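Local coordinates for arginase (Trypanosoma brucei brucei, PDB 4RHJ), which is of unknown function but adopts the arginase-deacetylase fold, having evolved without the binuclear manganese cluster of true arginases, at residues Lys24-Val29 / Ser123-Thr128; Gly31-Gly36 / Lys83-Cys88. All blocks are in the same frame, centred on the assembly; numbering follows the deposited sequence.

Contact 1: residues Lys24-Val29 / Ser123-Thr128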
ATOM      1  N   LYS A  24     -40.235   2.498  -3.543  1.00 31.64           N
ATOM      2  CA  LYS A  24     -40.077   1.151  -3.019  1.00 31.89           C
ATOM      3  C   LYS A  24     -39.128   1.126  -1.828  1.00 24.73           C
ATOM      4  O   LYS A  24     -39.333   0.342  -0.905  1.00 29.91           O
ATOM      5  CB  LYS A  24     -39.577   0.205  -4.116  1.00 57.99           C
ATOM      6  CG  LYS A  24     -39.208  -1.209  -3.647  1.00 57.70           C
ATOM      7  CD  LYS A  24     -38.802  -2.110  -4.820  1.00 35.39           C
ATOM      8  CE  LYS A  24     -38.081  -3.370  -4.354  1.00 38.24           C
ATOM      9  NZ  LYS A  24     -37.587  -4.198  -5.494  1.00 42.55           N
ATOM     10  N   PHE A  25     -38.097   1.973  -1.839  1.00 29.03           N
ATOM     11  CA  PHE A  25     -37.230   2.078  -0.665  1.00 25.28           C
ATOM     12  C   PHE A  25     -38.013   2.754   0.446  1.00 26.28           C
ATOM     13  O   PHE A  25     -38.008   2.306   1.592  1.00 31.57           O
ATOM     14  CB  PHE A  25     -35.938   2.864  -0.946  1.00 25.99           C
ATOM     15  CG  PHE A  25     -35.093   3.089   0.290  1.00 19.88           C
ATOM     16  CD1 PHE A  25     -34.235   2.100   0.749  1.00 25.92           C
ATOM     17  CD2 PHE A  25     -35.185   4.271   1.010  1.00 15.46           C
ATOM     18  CE1 PHE A  25     -33.476   2.286   1.884  1.00 18.73           C
ATOM     19  CE2 PHE A  25     -34.429   4.459   2.142  1.00 16.40           C
ATOM     20  CZ  PHE A  25     -33.574   3.458   2.583  1.00 17.14           C
ATOM     21  N   LEU A  26     -38.690   3.838   0.087  1.00 33.81           N
ATOM     22  CA  LEU A  26     -39.500   4.590   1.030  1.00 30.47           C
ATOM     23  C   LEU A  26     -40.602   3.740   1.662  1.00 29.89           C
ATOM     24  O   LEU A  26     -40.746   3.746   2.882  1.00 31.96           O
ATOM     25  CB  LEU A  26     -40.092   5.816   0.335  1.00 35.78           C
ATOM     26  CG  LEU A  26     -39.004   6.801  -0.108  1.00 26.63           C
ATOM     27  CD1 LEU A  26     -39.596   7.974  -0.864  1.00 37.90           C
ATOM     28  CD2 LEU A  26     -38.181   7.265   1.092  1.00 28.52           C
ATOM     29  N   MET A  27     -41.357   3.011   0.836  1.00 29.41           N
ATOM     30  CA  MET A  27     -42.420   2.109   1.304  1.00 24.64           C
ATOM     31  C   MET A  27     -41.892   1.104   2.311  1.00 26.89           C
ATOM     32  O   MET A  27     -42.602   0.665   3.211  1.00 40.78           O
ATOM     33  CB  MET A  27     -43.063   1.366   0.121  1.00 32.50           C
ATOM     34  CG  MET A  27     -43.109  -0.167   0.262  1.00 39.15           C
ATOM     35  SD  MET A  27     -42.190  -1.104  -0.994  1.00 49.27           S
ATOM     36  CE  MET A  27     -43.348  -1.129  -2.358  1.00 36.08           C
ATOM     37  N   ASN A  28     -40.624   0.759   2.147  1.00 37.95           N
ATOM     38  CA  ASN A  28     -39.955  -0.244   2.953  1.00 32.52           C
ATOM     39  C   ASN A  28     -39.435   0.283   4.298  1.00 33.53           C
ATOM     40  O   ASN A  28     -39.587  -0.380   5.326  1.00 36.78           O
ATOM     41  CB  ASN A  28     -38.802  -0.837   2.148  1.00 28.21           C
ATOM     42  CG  ASN A  28     -38.078  -1.925   2.888  1.00 32.14           C
ATOM     43  OD1 ASN A  28     -36.964  -1.733   3.375  1.00 26.92           O
ATOM     44  ND2 ASN A  28     -38.710  -3.083   2.982  1.00 26.19           N
ATOM     45  N   VAL A  29     -38.825   1.468   4.288  1.00 33.94           N
ATOM     46  CA  VAL A  29     -38.234   2.038   5.502  1.00 37.89           C
ATOM     47  C   VAL A  29     -39.300   2.311   6.565  1.00 34.08           C
ATOM     48  O   VAL A  29     -39.064   2.137   7.762  1.00 29.61           O
ATOM     49  CB  VAL A  29     -37.439   3.350   5.202  1.00 19.37           C
ATOM     50  CG1 VAL A  29     -38.354   4.515   4.861  1.00 30.60           C
ATOM     51  CG2 VAL A  29     -36.556   3.713   6.383  1.00 26.10           C
ATOM     52  N   SER A 123     -32.995  10.846   1.754  1.00 28.28           N
ATOM     53  CA  SER A 123     -31.972  10.554   2.755  1.00 32.43           C
ATOM     54  C   SER A 123     -32.360  11.146   4.105  1.00 13.60           C
ATOM     55  O   SER A 123     -32.084  10.579   5.162  1.00 27.23           O
ATOM     56  CB  SER A 123     -30.608  11.097   2.297  1.00 29.09           C
ATOM     57  OG  SER A 123     -29.536  10.555   3.048  1.00 27.38           O
ATOM     58  N   LEU A 124     -32.998  12.301   4.063  1.00 17.30           N
ATOM     59  CA  LEU A 124     -33.490  12.943   5.267  1.00 18.26           C
ATOM     60  C   LEU A 124     -34.669  12.141   5.810  1.00 14.74           C
ATOM     61  O   LEU A 124     -34.800  11.939   6.998  1.00 15.13           O
ATOM     62  CB  LEU A 124     -33.882  14.389   4.952  1.00 21.78           C
ATOM     63  CG  LEU A 124     -34.068  15.480   5.998  1.00 26.82           C
ATOM     64  CD1 LEU A 124     -32.744  16.111   6.405  1.00 19.83           C
ATOM     65  CD2 LEU A 124     -35.049  16.521   5.471  1.00 25.15           C
ATOM     66  N   GLU A 125     -35.525  11.668   4.920  1.00 22.73           N
ATOM     67  CA  GLU A 125     -36.701  10.911   5.334  1.00 25.01           C
ATOM     68  C   GLU A 125     -36.363   9.503   5.818  1.00 27.55           C
ATOM     69  O   GLU A 125     -36.938   9.024   6.796  1.00 34.79           O
ATOM     70  CB  GLU A 125     -37.703  10.833   4.189  1.00 29.97           C
ATOM     71  CG  GLU A 125     -38.452   9.533   4.139  1.00 30.85           C
ATOM     72  CD  GLU A 125     -39.670   9.642   3.294  1.00 26.61           C
ATOM     73  OE1 GLU A 125     -39.871  10.734   2.720  1.00 25.55           O
ATOM     74  OE2 GLU A 125     -40.419   8.650   3.211  1.00 28.43           O
ATOM     75  N   ALA A 126     -35.441   8.835   5.129  1.00 20.15           N
ATOM     76  CA  ALA A 126     -34.941   7.545   5.589  1.00 20.56           C
ATOM     77  C   ALA A 126     -34.283   7.668   6.962  1.00 20.44           C
ATOM     78  O   ALA A 126     -34.661   6.967   7.896  1.00 24.22           O
ATOM     79  CB  ALA A 126     -33.957   6.971   4.592  1.00 21.25           C
ATOM     80  N   SER A 127     -33.309   8.563   7.080  1.00 16.60           N
ATOM     81  CA  SER A 127     -32.563   8.733   8.319  1.00 14.54           C
ATOM     82  C   SER A 127     -33.505   9.045   9.479  1.00 22.58           C
ATOM     83  O   SER A 127     -33.409   8.448  10.558  1.00 15.69           O
ATOM     84  CB  SER A 127     -31.521   9.836   8.160  1.00 22.84           C
ATOM     85  OG  SER A 127     -32.118  11.050   7.740  1.00 26.95           O
ATOM     86  N   THR A 128     -34.419   9.976   9.243  1.00 14.34           N
ATOM     87  CA  THR A 128     -35.474  10.300  10.204  1.00 30.17           C
ATOM     88  C   THR A 128     -36.302   9.067  10.625  1.00 20.45           C
ATOM     89  O   THR A 128     -36.624   8.886  11.807  1.00 21.90           O
ATOM     90  CB  THR A 128     -36.434  11.361   9.629  1.00 18.28           C
ATOM     91  OG1 THR A 128     -35.770  12.631   9.529  1.00 17.59           O
ATOM     92  CG2 THR A 128     -37.646  11.505  10.511  1.00 33.51           C
TER
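F25 and A126 meet where two helices of the arginase-deacetylase fold, 23-30 and 116-131, lie side by side and nearly parallel. The short segments run in the same direction with a crossing angle of 19°, and their axes come within 10.2 Å of each other. The phenylalanine offers an edge to its neighbour: CB of A126 sits in the plane of the ring, 3.5 Å from CE2 of F25. F25 leaves its helix to one side, and with CG anti to the backbone N (chi1 175°) the far end of the ring, at CE2, comes up to A126; M104, from the loop after strand 95-103, packs against both residues. L26 and E125 form the second pair, their side chains crossing at about a right angle. CD2 of L26 rests against the carboxylate end of E125, 3.6 Å from CD and 3.4 Å from OE2, while the glutamate chain, extended beyond CG, also brings its own CG within 3.8 Å of that methyl. This is an apolar branch laid against a carboxylate, and no polar bond joins the two segments. One helical turn beyond F25, V29 comes nearest in backbone terms, its CA 6.4 Å from CA of A126. Its side chain also touches E129 and L130 farther along helix 116-131, and its CG2 methyl lies 4.1 Å from the carbonyl O of A126.

Contact 2: residues Gly31-Gly36 / Lys83-Cys88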
ATOM      1  N   GLY A  31     -42.305   0.849   7.334  1.00 36.89           N
ATOM      2  CA  GLY A  31     -42.939  -0.245   8.057  1.00 51.21           C
ATOM      3  C   GLY A  31     -42.076  -1.284   8.759  1.00 19.95           C
ATOM      4  O   GLY A  31     -42.531  -2.399   9.003  1.00 21.85           O
ATOM      5  N   VAL A  32     -40.841  -0.927   9.091  1.00 26.36           N
ATOM      6  CA  VAL A  32     -39.946  -1.857   9.776  1.00 30.19           C
ATOM      7  C   VAL A  32     -40.308  -1.904  11.257  1.00 30.26           C
ATOM      8  O   VAL A  32     -40.412  -0.864  11.898  1.00 25.76           O
ATOM      9  CB  VAL A  32     -38.462  -1.462   9.593  1.00 33.64           C
ATOM     10  CG1 VAL A  32     -37.562  -2.301  10.481  1.00 30.64           C
ATOM     11  CG2 VAL A  32     -38.061  -1.621   8.148  1.00 37.07           C
ATOM     12  N   THR A  33     -40.527  -3.108  11.782  1.00 15.27           N
ATOM     13  CA  THR A  33     -40.999  -3.271  13.152  1.00 35.04           C
ATOM     14  C   THR A  33     -40.004  -2.609  14.085  1.00 29.64           C
ATOM     15  O   THR A  33     -38.821  -2.918  14.050  1.00 37.40           O
ATOM     16  CB  THR A  33     -41.183  -4.762  13.550  1.00 45.90           C
ATOM     17  OG1 THR A  33     -42.289  -5.334  12.832  1.00 34.01           O
ATOM     18  CG2 THR A  33     -41.448  -4.879  15.041  1.00 36.80           C
ATOM     19  N   PRO A  34     -40.483  -1.664  14.900  1.00 40.05           N
ATOM     20  CA  PRO A  34     -39.602  -0.878  15.762  1.00 31.31           C
ATOM     21  C   PRO A  34     -38.765  -1.711  16.730  1.00 32.26           C
ATOM     22  O   PRO A  34     -39.149  -2.811  17.132  1.00 35.38           O
ATOM     23  CB  PRO A  34     -40.578   0.016  16.533  1.00 32.50           C
ATOM     24  CG  PRO A  34     -41.915  -0.629  16.384  1.00 24.96           C
ATOM     25  CD  PRO A  34     -41.890  -1.258  15.043  1.00 38.66           C
ATOM     26  N   ARG A  35     -37.607  -1.163  17.072  1.00 24.93           N
ATOM     27  CA  ARG A  35     -36.768  -1.668  18.133  1.00 17.53           C
ATOM     28  C   ARG A  35     -37.589  -1.814  19.411  1.00 36.30           C
ATOM     29  O   ARG A  35     -38.235  -0.859  19.840  1.00 61.81           O
ATOM     30  CB  ARG A  35     -35.593  -0.715  18.333  1.00 21.18           C
ATOM     31  CG  ARG A  35     -34.705  -1.003  19.498  1.00 25.32           C
ATOM     32  CD  ARG A  35     -33.978   0.253  19.868  1.00 23.86           C
ATOM     33  NE  ARG A  35     -32.902  -0.003  20.802  1.00 29.60           N
ATOM     34  CZ  ARG A  35     -32.139   0.950  21.317  1.00 41.93           C
ATOM     35  NH1 ARG A  35     -32.350   2.216  20.969  1.00 38.26           N
ATOM     36  NH2 ARG A  35     -31.166   0.640  22.161  1.00 27.09           N
ATOM     37  N   GLY A  36     -37.582  -3.005  20.007  1.00 31.28           N
ATOM     38  CA  GLY A  36     -38.391  -3.269  21.188  1.00 28.36           C
ATOM     39  C   GLY A  36     -37.699  -3.090  22.528  1.00 23.73           C
ATOM     40  O   GLY A  36     -36.619  -2.498  22.622  1.00 27.73           O
ATOM     41  N   LYS A  83     -35.939  -8.479   7.694  1.00 42.70           N
ATOM     42  CA  LYS A  83     -37.250  -8.242   8.300  1.00 30.27           C
ATOM     43  C   LYS A  83     -37.166  -8.004   9.804  1.00 35.29           C
ATOM     44  O   LYS A  83     -36.180  -8.358  10.442  1.00 44.33           O
ATOM     45  CB  LYS A  83     -38.173  -9.429   8.037  1.00 48.87           C
ATOM     46  CG  LYS A  83     -37.748 -10.691   8.770  1.00 32.24           C
ATOM     47  CD  LYS A  83     -38.703 -11.836   8.516  1.00 47.16           C
ATOM     48  CE  LYS A  83     -38.551 -12.920   9.570  1.00 32.42           C
ATOM     49  NZ  LYS A  83     -37.171 -13.477   9.578  1.00 48.01           N
ATOM     50  N   GLY A  84     -38.221  -7.427  10.368  1.00 56.87           N
ATOM     51  CA  GLY A  84     -38.280  -7.160  11.795  1.00 47.51           C
ATOM     52  C   GLY A  84     -39.525  -7.705  12.479  1.00 51.00           C
ATOM     53  O   GLY A  84     -40.543  -7.957  11.828  1.00 39.92           O
ATOM     54  N   PRO A  85     -39.468  -7.857  13.813  1.00 31.70           N
ATOM     55  CA  PRO A  85     -38.368  -7.430  14.689  1.00 39.37           C
ATOM     56  C   PRO A  85     -37.179  -8.399  14.808  1.00 51.93           C
ATOM     57  O   PRO A  85     -37.267  -9.583  14.472  1.00 38.54           O
ATOM     58  CB  PRO A  85     -39.057  -7.274  16.046  1.00 26.61           C
ATOM     59  CG  PRO A  85     -40.170  -8.233  16.006  1.00 34.89           C
ATOM     60  CD  PRO A  85     -40.628  -8.340  14.580  1.00 27.95           C
ATOM     61  N   ILE A  86     -36.064  -7.859  15.299  1.00 43.70           N
ATOM     62  CA  ILE A  86     -34.838  -8.618  15.520  1.00 33.70           C
ATOM     63  C   ILE A  86     -34.549  -8.671  17.025  1.00 47.65           C
ATOM     64  O   ILE A  86     -34.998  -7.801  17.774  1.00 39.71           O
ATOM     65  CB  ILE A  86     -33.628  -7.993  14.761  1.00 54.56           C
ATOM     66  CG1 ILE A  86     -34.026  -7.545  13.347  1.00 45.01           C
ATOM     67  CG2 ILE A  86     -32.450  -8.965  14.718  1.00 27.95           C
ATOM     68  CD1 ILE A  86     -32.984  -6.687  12.664  1.00 32.57           C
ATOM     69  N   GLU A  87     -33.810  -9.686  17.469  1.00 51.32           N
ATOM     70  CA  GLU A  87     -33.605  -9.909  18.900  1.00 39.44           C
ATOM     71  C   GLU A  87     -32.226  -9.449  19.358  1.00 27.68           C
ATOM     72  O   GLU A  87     -31.276  -9.454  18.589  1.00 26.10           O
ATOM     73  CB  GLU A  87     -33.803 -11.389  19.239  1.00 46.06           C
ATOM     74  CG  GLU A  87     -34.005 -11.680  20.716  1.00 38.81           C
ATOM     75  CD  GLU A  87     -33.710 -13.128  21.067  1.00 58.61           C
ATOM     76  OE1 GLU A  87     -33.509 -13.934  20.133  1.00 42.46           O
ATOM     77  OE2 GLU A  87     -33.666 -13.459  22.273  1.00 44.27           O
ATOM     78  N   CYS A  88     -32.134  -9.054  20.624  1.00 36.22           N
ATOM     79  CA  CYS A  88     -30.902  -8.543  21.211  1.00 29.95           C
ATOM     80  C   CYS A  88     -30.055  -9.680  21.781  1.00 50.68           C
ATOM     81  O   CYS A  88     -30.585 -10.556  22.455  1.00 61.74           O
ATOM     82  CB  CYS A  88     -31.234  -7.521  22.305  1.00 30.06           C
ATOM     83  SG  CYS A  88     -29.827  -6.709  23.126  1.00 30.64           S
TER
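T33 lies against G84 and P85 where two irregular loops of the arginase-deacetylase fold meet at the protein surface, one following helix 23-30 and the other following strand 77-81. The threonine uses both branches. Its OG1 donates a weak hydrogen bond, 3.3 Å long, to the carbonyl O of G84, and its CG2 packs over the proline ring, 3.5 Å from CB and 3.6 Å from CD of P85. The torsion at T33 divides the work: CG2 stands anti to the backbone N, while OG1 lies beside that N (chi1 -69°) and is directed to the glycine carbonyl. Between the two branches, CB of T33 sits 3.5 Å from N of P85, against the peptide that joins G84 to P85. That peptide is cis. The backbones come close here, with CA of T33 4.9 Å from CA of G84. Farther out, V32 packs on L99 of strand 95-103 and on Y135, and I86 reaches P97 of the same strand; C88 touches D38 and W39, farther along the loop that holds T33. On the T33 side, the carbonyl O of V32 is hydrogen-bonded to NZ of K133.

From the N terminus the chain first forms helix 23-30, whose residues 24-29 take part in contact 1, and passes almost at once into the loop 31-36 of contact 2. It then runs through strands 46-50 and 77-81 before residues 83-88 return to that loop and close contact 2. Only after strand 95-103 does helix 116-131 arrive to close contact 1, so the loop of contact 2 is nested inside the larger one. The two centres lie about 16 Å apart. Contact 1 joins two helices, whereas contact 2 ties the loop after helix 23-30 to the connection between strand 77-81, outermost in the sheet within this chain, and strand 95-103.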